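Local coordinates for ABC transporter ATP-binding protein (PDB 4HZI) that probably binds and hydrolyses ATP as the ATPase subunit of an orphan ABC transporter involved in manganese utilization and tolerance in Leptospira, at residues A[64-69]-A[265-270]; A[71-76]-A[228-233]; A[152-157]-A[187-192]; A[161-166]-A[180-185]. One frame throughout, in Å; residues are numbered along the deposited sequence.

Overall arrangement
From the N terminus, strand 62-67 opens contact 1, whose loop closes only at helix 264-271. The chain then enters helix 73-80, and contact 2 joins its start to the end of strand 227-231, beside strand 62-67 in the same mixed sheet. Contact 3 links helix 148-160 to the turn at the end of helix 176-188, and contact 4 links the connection between these helices to helix 176-188 itself. All four are nested, 4 in 3, 3 in 2 and 2 in 1, and none cross. Contacts 1 and 2 touch each other beside the sulfate-binding loop that follows strand 62-67. Contacts 3 and 4 also touch and tie together a helical part, the centres of contacts 1 and 3 lying about 34 Å apart.

Contact 1 (A[64-69]-A[265-270]); sequences VLLGRN and KNLEDL
L66 packs against L267 and L270, and R68 then binds the backbone of the same helix, which docks helix 264-271 beside the strand that leads into the Walker A (P-loop) sequence of this ABC-type ATPase. Strand 62-67 is central in the mixed sheet, and L66 points from it toward the helix. Its CG stands opposite the backbone N (chi1 179°), carrying the branch outward until CD2 comes within 3.8 Å of L270 CD2; L66 CG is 4.1 Å from that same methyl. The two leucines cross obliquely, whereas L66 and L267 meet at about a right angle, through L66 CD2 and L267 CD2 at 4.1 Å. F262 and Y271 also pack on L66, consistent with its burial.

After G67 the strand gives way to loop, and the chemistry changes at R68. Its chain bends at chi2 and again at chi3, bringing CD within 3.4 Å of L270 O while the guanidinium turns an edge to that oxygen. D272 forms a salt bridge with the same nitrogen, NH1, so two acceptors hold the guanidinium against the end of the helix; R68 NE also faces D205 of the second subunit in a long, weak ion pair. The bond from R68 NH1 to L270 O is 2.9 Å long and nearly straight (163° at the hydrogen), its acceptor 2° out of the guanidinium plane and the donor in the carbonyl plane, on a lone pair.

Contact 2 (A[71-76]-A[228-233]); sequences AGKSTL and LYITHR. With SO4 (sulfate ion), chain C.
K73 and I230 slide past each other in opposite directions, the lysine methylenes lying against the isoleucine branch methyl: K73 CD to I230 CG2 is 3.8 Å. I230 CG2 also lies 3.9 Å from K73 CB, which shows that the lysine runs alongside the methyl. Beyond CG the lysine bends at chi3 (-49°) and chi4 (-65°); CE passes 3.7 Å from T231 O, and NZ returns to the sulfate, where it binds O2 at 2.8 Å. That oxygen also takes the K73 backbone N (2.9 Å). G72 N bonds chiefly to O1 at 2.9 Å, with a weak second bond to O2; S74 N holds O3 at 2.8 Å, and G70 N is a further donor. This nest of amides at a helix start, with a lysine folded over it, fits a Walker A P-loop; the sulfate probably marks where a nucleotide phosphate would bind. H232, probably the switch (H-loop) histidine of ABC ATPases, turns its ring away from K73 and bonds E199 through ND1. The contact seats the start of helix 73-80 over the end of strand 227-231, which lies between strands 62-67 and 194-198, with V77, L65 and I196 packing around I230.

Contact 3 (A[152-157]-A[187-192]); sequences TKTLQI and SIVNEP
V189 has a chi1 of 81°, which places CG1 between the backbone N and the carbonyl carbon and leaves CG2 anti to N; I157 reaches for that methyl with an extended end, chi2 163° carrying CD1 out beyond CG1. The methyls V189 CG2 and I157 CD1 meet at 4.2 Å, and the two side chains stand at about a right angle. I157 CD1 is equally close to V189 CA, at 4.2 Å, evidence that the isoleucine reaches the backbone of the turn as well as its side chain. T154, one helical turn before I157, meets the same methyl at a slant through its hydroxyl oxygen: T154 OG1 lies 3.9 Å from V189 CG2. This is van der Waals packing against a hydroxyl, with no polar link.

The valine is presented by a type I turn from I188 to E191, closed by E191 N to I188 O at 2.9 Å; E191 has positive phi as the chain leaves helical geometry. K153 NZ and E191 OE2 have opposite charges but remain 5.5 Å apart, and the lysine pairs instead with E149. Helix 128-133 packs on T154, while L136 adds to the cover of V189. These three residues join helix 148-160 to the end of helix 176-188, just before strand 194-198, probably as in the helical subdomain of ABC ATPases, where the helix that begins in the signature sequence leads into the Walker B strand.

Contact 4 (A[161-166]-A[180-185]); sequences SDLLSK and KKILFL
S161 and L163 face L185 and I182 across backbones whose CA atoms are 8.8 Å (S161 to L185) and 9.1 Å (L163 to I182) apart, a spacing that leaves the meeting to the side chains. The segment 161-166 follows helix 148-160 directly: S161 leaves helical geometry, D162 takes positive phi in a Schellman motif with L163 N bonded to L158 O, and a short 3-10 turn follows. That reversal swings L163 toward helix 176-188.

L163 carries the contact through one methyl. With chi1 at -70° and chi2 at 162°, its CD1 closes a triangle of methyls with I182 CD1 (4.0 Å) and L185 CD1 (4.1 Å). I182 and L185, three residues apart, share one side of their helix, and the leucine meets both at a slant. I182 reaches inward because its own chain bends at chi2 (-43°), although its first bond is not aimed at the partner. On the other branch of L185, CD2 touches S161 OG at 3.9 Å. Helix 128-133 packs on I182 and L185 as well, and L158 on both leucines.

K181 also points this way, but its ammonium forms a salt bridge with D211. Across the two segments, then, methyl packing does the joining: the serine oxygen approaches only a carbon, and cohesion here comes from burying leucine and isoleucine rather than from directed polar bonds.

Contact 1 (A[64-69]-A[265-270])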
loop_
_atom_site.group_PDB
_atom_site.type_symbol
_atom_site.label_atom_id
_atom_site.label_comp_id
_atom_site.label_asym_id
_atom_site.label_seq_id
_atom_site.Cartn_x
_atom_site.Cartn_y
_atom_site.Cartn_z
ATOM N N VAL A 64 4.363 -16.292 -8.215
ATOM C CA VAL A 64 4.188 -15.224 -7.242
ATOM C C VAL A 64 4.932 -15.584 -5.951
ATOM O O VAL A 64 4.855 -16.722 -5.468
ATOM C CB VAL A 64 2.731 -15.037 -6.788
ATOM C CG1 VAL A 64 2.567 -13.753 -5.935
ATOM C CG2 VAL A 64 1.771 -15.044 -7.899
ATOM N N LEU A 65 5.581 -14.592 -5.356
ATOM C CA LEU A 65 6.113 -14.712 -3.978
ATOM C C LEU A 65 5.227 -13.879 -3.085
ATOM O O LEU A 65 5.204 -12.639 -3.178
ATOM C CB LEU A 65 7.555 -14.228 -3.936
ATOM C CG LEU A 65 8.328 -14.190 -2.624
ATOM C CD1 LEU A 65 8.632 -15.585 -2.180
ATOM C CD2 LEU A 65 9.644 -13.403 -2.794
ATOM N N LEU A 66 4.406 -14.549 -2.283
ATOM C CA LEU A 66 3.461 -13.884 -1.385
ATOM C C LEU A 66 4.009 -13.989 0.034
ATOM O O LEU A 66 4.307 -15.087 0.530
ATOM C CB LEU A 66 2.081 -14.508 -1.433
ATOM C CG LEU A 66 0.996 -13.919 -0.530
ATOM C CD1 LEU A 66 0.568 -12.503 -0.934
ATOM C CD2 LEU A 66 -0.259 -14.782 -0.449
ATOM N N GLY A 67 4.222 -12.840 0.666
ATOM C CA GLY A 67 4.782 -12.893 2.011
ATOM C C GLY A 67 4.236 -11.806 2.885
ATOM O O GLY A 67 3.806 -10.807 2.396
ATOM N N ARG A 68 4.236 -12.026 4.186
ATOM C CA ARG A 68 3.931 -10.990 5.167
ATOM C C ARG A 68 4.931 -9.851 5.125
ATOM O O ARG A 68 6.055 -10.017 4.648
ATOM C CB ARG A 68 3.946 -11.599 6.570
ATOM C CG ARG A 68 3.111 -12.876 6.728
ATOM C CD ARG A 68 1.728 -12.573 7.192
ATOM N NE ARG A 68 1.813 -11.941 8.485
ATOM C CZ ARG A 68 1.770 -12.563 9.664
ATOM N NH1 ARG A 68 1.638 -13.904 9.764
ATOM N NH2 ARG A 68 1.862 -11.817 10.770
ATOM N N ASN A 69 4.579 -8.669 5.631
ATOM C CA ASN A 69 5.675 -7.676 5.725
ATOM C C ASN A 69 6.666 -8.148 6.776
ATOM O O ASN A 69 6.350 -8.887 7.720
ATOM C CB ASN A 69 5.259 -6.230 5.955
ATOM C CG ASN A 69 4.579 -5.621 4.741
ATOM O OD1 ASN A 69 5.030 -5.733 3.531
ATOM N ND2 ASN A 69 3.455 -4.991 5.039
ATOM N N LYS A 265 -6.301 -23.383 4.308
ATOM C CA LYS A 265 -5.335 -23.876 5.278
ATOM C C LYS A 265 -3.911 -23.293 5.177
ATOM O O LYS A 265 -3.309 -22.907 6.184
ATOM C CB LYS A 265 -5.209 -25.410 5.209
ATOM C CG LYS A 265 -4.528 -25.982 6.443
ATOM C CD LYS A 265 -3.337 -26.875 6.110
ATOM C CE LYS A 265 -2.443 -27.104 7.331
ATOM N NZ LYS A 265 -1.021 -27.363 6.952
ATOM N N ASN A 266 -3.378 -23.284 3.958
ATOM C CA ASN A 266 -2.025 -22.765 3.692
ATOM C C ASN A 266 -1.958 -21.225 3.935
ATOM O O ASN A 266 -0.998 -20.768 4.538
ATOM C CB ASN A 266 -1.573 -23.110 2.294
ATOM C CG ASN A 266 -1.081 -24.580 2.171
ATOM O OD1 ASN A 266 -0.549 -25.135 3.120
ATOM N ND2 ASN A 266 -1.292 -25.183 1.041
ATOM N N LEU A 267 -3.003 -20.497 3.523
ATOM C CA LEU A 267 -3.057 -19.062 3.817
ATOM C C LEU A 267 -3.266 -18.752 5.307
ATOM O O LEU A 267 -2.680 -17.796 5.838
ATOM C CB LEU A 267 -4.102 -18.363 2.950
ATOM C CG LEU A 267 -3.769 -18.370 1.471
ATOM C CD1 LEU A 267 -4.782 -17.571 0.688
ATOM C CD2 LEU A 267 -2.368 -17.850 1.175
ATOM N N GLU A 268 -4.073 -19.556 6.007
ATOM C CA GLU A 268 -4.202 -19.374 7.469
ATOM C C GLU A 268 -2.871 -19.669 8.159
ATOM O O GLU A 268 -2.523 -19.053 9.143
ATOM C CB GLU A 268 -5.358 -20.223 8.053
ATOM C CG GLU A 268 -6.744 -19.780 7.564
ATOM C CD GLU A 268 -7.916 -20.616 8.053
ATOM O OE1 GLU A 268 -7.697 -21.756 8.532
ATOM O OE2 GLU A 268 -9.077 -20.147 7.907
ATOM N N ASP A 269 -2.078 -20.582 7.602
ATOM C CA ASP A 269 -0.771 -20.850 8.138
ATOM C C ASP A 269 0.140 -19.652 7.874
ATOM O O ASP A 269 0.904 -19.238 8.732
ATOM C CB ASP A 269 -0.172 -22.118 7.530
ATOM C CG ASP A 269 1.142 -22.519 8.169
ATOM O OD1 ASP A 269 1.474 -21.974 9.234
ATOM O OD2 ASP A 269 1.856 -23.382 7.605
ATOM N N LEU A 270 -0.006 -19.025 6.711
ATOM C CA LEU A 270 0.803 -17.864 6.405
ATOM C C LEU A 270 0.426 -16.626 7.293
ATOM O O LEU A 270 1.283 -15.907 7.734
ATOM C CB LEU A 270 0.616 -17.496 4.921
ATOM C CG LEU A 270 1.377 -16.309 4.406
ATOM C CD1 LEU A 270 2.872 -16.508 4.522
ATOM C CD2 LEU A 270 0.972 -16.028 2.966
#

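Contact 2 (A[71-76]-A[228-233])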
loop_
_atom_site.group_PDB
_atom_site.type_symbol
_atom_site.label_atom_id
_atom_site.label_comp_id
_atom_site.label_asym_id
_atom_site.label_seq_id
_atom_site.Cartn_x
_atom_site.Cartn_y
_atom_site.Cartn_z
ATOM N N ALA A 71 8.859 -10.514 5.945
ATOM C CA ALA A 71 9.152 -11.924 5.713
ATOM C C ALA A 71 10.486 -12.184 5.062
ATOM O O ALA A 71 10.909 -13.318 4.984
ATOM C CB ALA A 71 8.035 -12.592 4.846
ATOM N N GLY A 72 11.146 -11.143 4.542
ATOM C CA GLY A 72 12.364 -11.317 3.820
ATOM C C GLY A 72 12.287 -11.184 2.322
ATOM O O GLY A 72 13.222 -11.574 1.626
ATOM N N LYS A 73 11.141 -10.727 1.804
ATOM C CA LYS A 73 10.965 -10.660 0.379
ATOM C C LYS A 73 12.030 -9.760 -0.316
ATOM O O LYS A 73 12.582 -10.156 -1.353
ATOM C CB LYS A 73 9.573 -10.128 0.060
ATOM C CG LYS A 73 8.502 -11.139 0.492
ATOM C CD LYS A 73 7.132 -10.772 -0.018
ATOM C CE LYS A 73 6.797 -9.360 0.263
ATOM N NZ LYS A 73 6.674 -9.065 1.705
ATOM N N SER A 74 12.266 -8.596 0.258
ATOM C CA SER A 74 13.227 -7.659 -0.369
ATOM C C SER A 74 14.621 -8.244 -0.346
ATOM O O SER A 74 15.319 -8.136 -1.340
ATOM C CB SER A 74 13.204 -6.303 0.281
ATOM O OG SER A 74 12.006 -5.626 -0.105
ATOM N N THR A 75 14.991 -8.901 0.746
ATOM C CA THR A 75 16.269 -9.627 0.803
ATOM C C THR A 75 16.414 -10.690 -0.269
ATOM O O THR A 75 17.424 -10.819 -0.940
ATOM C CB THR A 75 16.489 -10.209 2.214
ATOM O OG1 THR A 75 16.455 -9.132 3.157
ATOM C CG2 THR A 75 17.816 -10.913 2.298
ATOM N N LEU A 76 15.357 -11.467 -0.485
ATOM C CA LEU A 76 15.367 -12.488 -1.476
ATOM C C LEU A 76 15.564 -11.958 -2.888
ATOM O O LEU A 76 16.381 -12.534 -3.662
ATOM C CB LEU A 76 14.072 -13.363 -1.312
ATOM C CG LEU A 76 13.974 -14.647 -2.136
ATOM C CD1 LEU A 76 15.176 -15.582 -2.028
ATOM C CD2 LEU A 76 12.714 -15.387 -1.694
ATOM N N LEU A 228 8.570 -13.377 -11.894
ATOM C CA LEU A 228 8.419 -13.526 -10.463
ATOM C C LEU A 228 7.804 -12.252 -9.954
ATOM O O LEU A 228 8.360 -11.211 -10.105
ATOM C CB LEU A 228 9.781 -13.739 -9.789
ATOM C CG LEU A 228 9.802 -13.840 -8.273
ATOM C CD1 LEU A 228 9.013 -15.031 -7.759
ATOM C CD2 LEU A 228 11.240 -13.971 -7.761
ATOM N N TYR A 229 6.638 -12.357 -9.377
ATOM C CA TYR A 229 5.826 -11.241 -8.912
ATOM C C TYR A 229 5.827 -11.270 -7.401
ATOM O O TYR A 229 5.401 -12.253 -6.771
ATOM C CB TYR A 229 4.417 -11.419 -9.439
ATOM C CG TYR A 229 3.460 -10.254 -9.309
ATOM C CD1 TYR A 229 2.758 -10.017 -8.119
ATOM C CD2 TYR A 229 3.211 -9.397 -10.386
ATOM C CE1 TYR A 229 1.857 -8.964 -8.022
ATOM C CE2 TYR A 229 2.304 -8.353 -10.284
ATOM C CZ TYR A 229 1.663 -8.118 -9.100
ATOM O OH TYR A 229 0.774 -7.081 -9.007
ATOM N N ILE A 230 6.274 -10.184 -6.802
ATOM C CA ILE A 230 6.401 -10.112 -5.343
ATOM C C ILE A 230 5.376 -9.167 -4.751
ATOM O O ILE A 230 5.289 -8.002 -5.132
ATOM C CB ILE A 230 7.818 -9.627 -4.997
ATOM C CG1 ILE A 230 8.844 -10.636 -5.587
ATOM C CG2 ILE A 230 8.029 -9.536 -3.471
ATOM C CD1 ILE A 230 9.827 -9.969 -6.412
ATOM N N THR A 231 4.617 -9.670 -3.779
ATOM C CA THR A 231 3.550 -8.919 -3.158
ATOM C C THR A 231 3.262 -9.386 -1.738
ATOM O O THR A 231 3.615 -10.510 -1.333
ATOM C CB THR A 231 2.246 -8.979 -4.010
ATOM O OG1 THR A 231 1.265 -8.114 -3.456
ATOM C CG2 THR A 231 1.708 -10.364 -4.072
ATOM N N HIS A 232 2.613 -8.495 -0.995
ATOM C CA HIS A 232 1.977 -8.848 0.275
ATOM C C HIS A 232 0.470 -8.775 0.197
ATOM O O HIS A 232 -0.199 -9.002 1.188
ATOM C CB HIS A 232 2.507 -8.040 1.453
ATOM C CG HIS A 232 2.132 -6.594 1.430
ATOM N ND1 HIS A 232 2.891 -5.667 0.760
ATOM C CD2 HIS A 232 1.144 -5.899 2.048
ATOM C CE1 HIS A 232 2.369 -4.463 0.927
ATOM N NE2 HIS A 232 1.301 -4.574 1.686
ATOM N N ARG A 233 -0.086 -8.543 -0.996
ATOM C CA ARG A 233 -1.532 -8.390 -1.137
ATOM C C ARG A 233 -2.105 -9.308 -2.199
ATOM O O ARG A 233 -1.949 -9.023 -3.385
ATOM C CB ARG A 233 -1.876 -6.957 -1.544
ATOM C CG ARG A 233 -1.646 -5.941 -0.446
ATOM C CD ARG A 233 -2.280 -4.613 -0.878
ATOM N NE ARG A 233 -1.719 -3.553 -0.069
ATOM C CZ ARG A 233 -2.288 -3.020 1.011
ATOM N NH1 ARG A 233 -3.510 -3.386 1.428
ATOM N NH2 ARG A 233 -1.620 -2.082 1.672
HETATM S S SO4 C . 9.898 -7.922 3.419
HETATM O O1 SO4 C . 10.958 -8.299 4.390
HETATM O O2 SO4 C . 9.140 -9.162 3.124
HETATM O O3 SO4 C . 10.482 -7.495 2.147
HETATM O O4 SO4 C . 9.108 -6.939 4.089
#

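Contact 3 (A[152-157]-A[187-192])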
loop_
_atom_site.group_PDB
_atom_site.type_symbol
_atom_site.label_atom_id
_atom_site.label_comp_id
_atom_site.label_asym_id
_atom_site.label_seq_id
_atom_site.Cartn_x
_atom_site.Cartn_y
_atom_site.Cartn_z
ATOM N N THR A 152 15.576 3.161 -32.062
ATOM C CA THR A 152 14.581 2.515 -32.895
ATOM C C THR A 152 13.938 1.327 -32.182
ATOM O O THR A 152 12.725 1.095 -32.304
ATOM C CB THR A 152 15.208 2.025 -34.229
ATOM O OG1 THR A 152 15.828 3.138 -34.894
ATOM C CG2 THR A 152 14.156 1.417 -35.142
ATOM N N LYS A 153 14.748 0.554 -31.471
ATOM C CA LYS A 153 14.222 -0.626 -30.767
ATOM C C LYS A 153 13.221 -0.226 -29.660
ATOM O O LYS A 153 12.196 -0.890 -29.450
ATOM C CB LYS A 153 15.368 -1.449 -30.181
ATOM C CG LYS A 153 16.126 -2.240 -31.235
ATOM C CD LYS A 153 17.353 -2.934 -30.654
ATOM C CE LYS A 153 17.732 -4.150 -31.492
ATOM N NZ LYS A 153 19.124 -4.590 -31.231
ATOM N N THR A 154 13.514 0.868 -28.973
ATOM C CA THR A 154 12.589 1.383 -27.971
ATOM C C THR A 154 11.269 1.819 -28.586
ATOM O O THR A 154 10.208 1.592 -28.015
ATOM C CB THR A 154 13.226 2.492 -27.148
ATOM O OG1 THR A 154 14.110 1.885 -26.199
ATOM C CG2 THR A 154 12.182 3.320 -26.382
ATOM N N LEU A 155 11.311 2.422 -29.773
ATOM C CA LEU A 155 10.063 2.842 -30.407
ATOM C C LEU A 155 9.281 1.629 -30.809
ATOM O O LEU A 155 8.055 1.631 -30.783
ATOM C CB LEU A 155 10.324 3.751 -31.631
ATOM C CG LEU A 155 11.130 5.023 -31.335
ATOM C CD1 LEU A 155 11.490 5.770 -32.624
ATOM C CD2 LEU A 155 10.393 5.954 -30.381
ATOM N N GLN A 156 9.962 0.571 -31.197
ATOM C CA GLN A 156 9.224 -0.630 -31.542
ATOM C C GLN A 156 8.512 -1.218 -30.299
ATOM O O GLN A 156 7.377 -1.722 -30.393
ATOM C CB GLN A 156 10.140 -1.668 -32.184
ATOM C CG GLN A 156 9.398 -2.905 -32.693
ATOM C CD GLN A 156 8.510 -2.608 -33.886
ATOM O OE1 GLN A 156 8.955 -2.014 -34.869
ATOM N NE2 GLN A 156 7.254 -3.022 -33.811
ATOM N N ILE A 157 9.194 -1.163 -29.153
ATOM C CA ILE A 157 8.611 -1.609 -27.871
ATOM C C ILE A 157 7.293 -0.852 -27.565
ATOM O O ILE A 157 6.223 -1.478 -27.304
ATOM C CB ILE A 157 9.650 -1.482 -26.711
ATOM C CG1 ILE A 157 10.784 -2.518 -26.882
ATOM C CG2 ILE A 157 8.995 -1.738 -25.377
ATOM C CD1 ILE A 157 12.030 -2.229 -26.073
ATOM N N SER A 187 12.006 -2.355 -18.035
ATOM C CA SER A 187 12.516 -3.590 -17.412
ATOM C C SER A 187 12.793 -4.671 -18.469
ATOM O O SER A 187 13.632 -5.553 -18.269
ATOM C CB SER A 187 11.522 -4.055 -16.273
ATOM O OG SER A 187 10.434 -4.828 -16.782
ATOM N N ILE A 188 12.132 -4.579 -19.625
ATOM C CA ILE A 188 12.342 -5.546 -20.701
ATOM C C ILE A 188 13.191 -5.026 -21.884
ATOM O O ILE A 188 13.448 -5.755 -22.829
ATOM C CB ILE A 188 11.011 -6.120 -21.199
ATOM C CG1 ILE A 188 10.131 -5.033 -21.820
ATOM C CG2 ILE A 188 10.304 -6.795 -20.051
ATOM C CD1 ILE A 188 8.964 -5.596 -22.598
ATOM N N VAL A 189 13.672 -3.795 -21.788
ATOM C CA VAL A 189 14.492 -3.185 -22.856
ATOM C C VAL A 189 15.746 -4.020 -23.241
ATOM O O VAL A 189 16.151 -4.029 -24.404
ATOM C CB VAL A 189 14.859 -1.713 -22.491
ATOM C CG1 VAL A 189 16.032 -1.642 -21.534
ATOM C CG2 VAL A 189 15.177 -0.875 -23.724
ATOM N N ASN A 190 16.353 -4.743 -22.292
ATOM C CA ASN A 190 17.466 -5.635 -22.619
ATOM C C ASN A 190 17.092 -7.032 -23.090
ATOM O O ASN A 190 17.971 -7.853 -23.286
ATOM C CB ASN A 190 18.408 -5.799 -21.430
ATOM C CG ASN A 190 18.951 -4.488 -20.932
ATOM O OD1 ASN A 190 18.815 -4.159 -19.750
ATOM N ND2 ASN A 190 19.555 -3.710 -21.839
ATOM N N GLU A 191 15.808 -7.328 -23.241
ATOM C CA GLU A 191 15.366 -8.680 -23.588
ATOM C C GLU A 191 15.855 -9.766 -22.607
ATOM O O GLU A 191 16.509 -10.759 -22.995
ATOM C CB GLU A 191 15.722 -8.993 -25.060
ATOM C CG GLU A 191 15.039 -7.995 -25.996
ATOM C CD GLU A 191 15.232 -8.258 -27.475
ATOM O OE1 GLU A 191 15.279 -9.444 -27.875
ATOM O OE2 GLU A 191 15.296 -7.262 -28.236
ATOM N N PRO A 192 15.475 -9.612 -21.332
ATOM C CA PRO A 192 15.999 -10.505 -20.305
ATOM C C PRO A 192 15.383 -11.884 -20.317
ATOM O O PRO A 192 14.304 -12.081 -20.835
ATOM C CB PRO A 192 15.632 -9.785 -19.007
ATOM C CG PRO A 192 14.372 -9.050 -19.341
ATOM C CD PRO A 192 14.538 -8.629 -20.781
#

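Contact 4 (A[161-166]-A[180-185])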
loop_
_atom_site.group_PDB
_atom_site.type_symbol
_atom_site.label_atom_id
_atom_site.label_comp_id
_atom_site.label_asym_id
_atom_site.label_seq_id
_atom_site.Cartn_x
_atom_site.Cartn_y
_atom_site.Cartn_z
ATOM N N SER A 161 3.221 -2.212 -27.726
ATOM C CA SER A 161 2.296 -2.003 -26.581
ATOM C C SER A 161 1.355 -0.804 -26.734
ATOM O O SER A 161 0.774 -0.347 -25.751
ATOM C CB SER A 161 3.104 -1.810 -25.281
ATOM O OG SER A 161 3.588 -3.060 -24.821
ATOM N N ASP A 162 1.215 -0.282 -27.952
ATOM C CA ASP A 162 0.243 0.782 -28.238
ATOM C C ASP A 162 0.435 2.045 -27.396
ATOM O O ASP A 162 -0.519 2.594 -26.863
ATOM C CB ASP A 162 -1.197 0.243 -28.112
ATOM C CG ASP A 162 -1.468 -0.941 -29.058
ATOM O OD1 ASP A 162 -0.954 -0.931 -30.199
ATOM O OD2 ASP A 162 -2.186 -1.894 -28.667
ATOM N N LEU A 163 1.685 2.502 -27.297
ATOM C CA LEU A 163 2.035 3.676 -26.512
ATOM C C LEU A 163 3.030 4.574 -27.246
ATOM O O LEU A 163 3.617 5.472 -26.650
ATOM C CB LEU A 163 2.615 3.219 -25.157
ATOM C CG LEU A 163 1.669 2.565 -24.134
ATOM C CD1 LEU A 163 2.422 1.775 -23.044
ATOM C CD2 LEU A 163 0.841 3.644 -23.450
ATOM N N LEU A 164 3.205 4.357 -28.558
ATOM C CA LEU A 164 4.162 5.149 -29.348
ATOM C C LEU A 164 3.753 6.606 -29.292
ATOM O O LEU A 164 4.587 7.509 -29.187
ATOM C CB LEU A 164 4.201 4.650 -30.795
ATOM C CG LEU A 164 5.201 5.289 -31.755
ATOM C CD1 LEU A 164 6.642 5.072 -31.310
ATOM C CD2 LEU A 164 4.971 4.681 -33.134
ATOM N N SER A 165 2.442 6.818 -29.259
ATOM C CA SER A 165 1.891 8.160 -29.183
ATOM C C SER A 165 2.393 8.943 -27.980
ATOM O O SER A 165 2.356 10.172 -28.020
ATOM C CB SER A 165 0.357 8.123 -29.194
ATOM O OG SER A 165 -0.152 7.696 -27.950
ATOM N N LYS A 166 2.864 8.266 -26.917
ATOM C CA LYS A 166 3.389 8.977 -25.744
ATOM C C LYS A 166 4.915 9.085 -25.680
ATOM O O LYS A 166 5.459 9.549 -24.676
ATOM C CB LYS A 166 2.893 8.308 -24.464
ATOM C CG LYS A 166 1.386 8.173 -24.361
ATOM C CD LYS A 166 0.984 7.713 -22.960
ATOM C CE LYS A 166 -0.488 7.355 -22.890
ATOM N NZ LYS A 166 -1.328 8.578 -22.902
ATOM N N LYS A 180 3.780 2.822 -14.212
ATOM C CA LYS A 180 4.178 1.432 -13.998
ATOM C C LYS A 180 4.283 0.682 -15.326
ATOM O O LYS A 180 5.178 -0.130 -15.485
ATOM C CB LYS A 180 3.252 0.704 -13.014
ATOM C CG LYS A 180 3.179 1.306 -11.612
ATOM C CD LYS A 180 4.522 1.417 -10.949
ATOM C CE LYS A 180 4.428 2.061 -9.570
ATOM N NZ LYS A 180 4.354 1.054 -8.501
ATOM N N LYS A 181 3.419 0.995 -16.302
ATOM C CA LYS A 181 3.533 0.410 -17.641
ATOM C C LYS A 181 4.857 0.731 -18.251
ATOM O O LYS A 181 5.492 -0.126 -18.846
ATOM C CB LYS A 181 2.445 0.930 -18.587
ATOM C CG LYS A 181 1.034 0.689 -18.120
ATOM C CD LYS A 181 0.020 1.311 -19.076
ATOM C CE LYS A 181 -1.353 1.324 -18.446
ATOM N NZ LYS A 181 -2.421 1.661 -19.445
ATOM N N ILE A 182 5.280 1.975 -18.102
ATOM C CA ILE A 182 6.505 2.417 -18.713
ATOM C C ILE A 182 7.711 1.817 -18.002
ATOM O O ILE A 182 8.704 1.414 -18.667
ATOM C CB ILE A 182 6.553 3.968 -18.808
ATOM C CG1 ILE A 182 5.454 4.486 -19.769
ATOM C CG2 ILE A 182 7.904 4.447 -19.251
ATOM C CD1 ILE A 182 5.255 3.726 -21.048
ATOM N N LEU A 183 7.634 1.714 -16.672
ATOM C CA LEU A 183 8.664 0.985 -15.929
ATOM C C LEU A 183 8.729 -0.488 -16.327
ATOM O O LEU A 183 9.834 -1.057 -16.389
ATOM C CB LEU A 183 8.516 1.150 -14.424
ATOM C CG LEU A 183 8.721 2.592 -13.953
ATOM C CD1 LEU A 183 8.472 2.702 -12.457
ATOM C CD2 LEU A 183 10.108 3.082 -14.304
ATOM N N PHE A 184 7.607 -1.109 -16.613
ATOM C CA PHE A 184 7.636 -2.451 -17.128
ATOM C C PHE A 184 8.402 -2.513 -18.482
ATOM O O PHE A 184 9.275 -3.370 -18.699
ATOM C CB PHE A 184 6.235 -2.971 -17.255
ATOM C CG PHE A 184 6.133 -4.382 -17.778
ATOM C CD1 PHE A 184 6.066 -4.647 -19.138
ATOM C CD2 PHE A 184 6.106 -5.462 -16.910
ATOM C CE1 PHE A 184 5.950 -5.943 -19.617
ATOM C CE2 PHE A 184 5.998 -6.756 -17.378
ATOM C CZ PHE A 184 5.940 -7.009 -18.733
ATOM N N LEU A 185 8.115 -1.564 -19.374
ATOM C CA LEU A 185 8.804 -1.542 -20.677
ATOM C C LEU A 185 10.304 -1.381 -20.508
ATOM O O LEU A 185 11.111 -2.067 -21.163
ATOM C CB LEU A 185 8.221 -0.448 -21.594
ATOM C CG LEU A 185 6.768 -0.643 -21.965
ATOM C CD1 LEU A 185 6.309 0.356 -23.001
ATOM C CD2 LEU A 185 6.555 -2.083 -22.445
#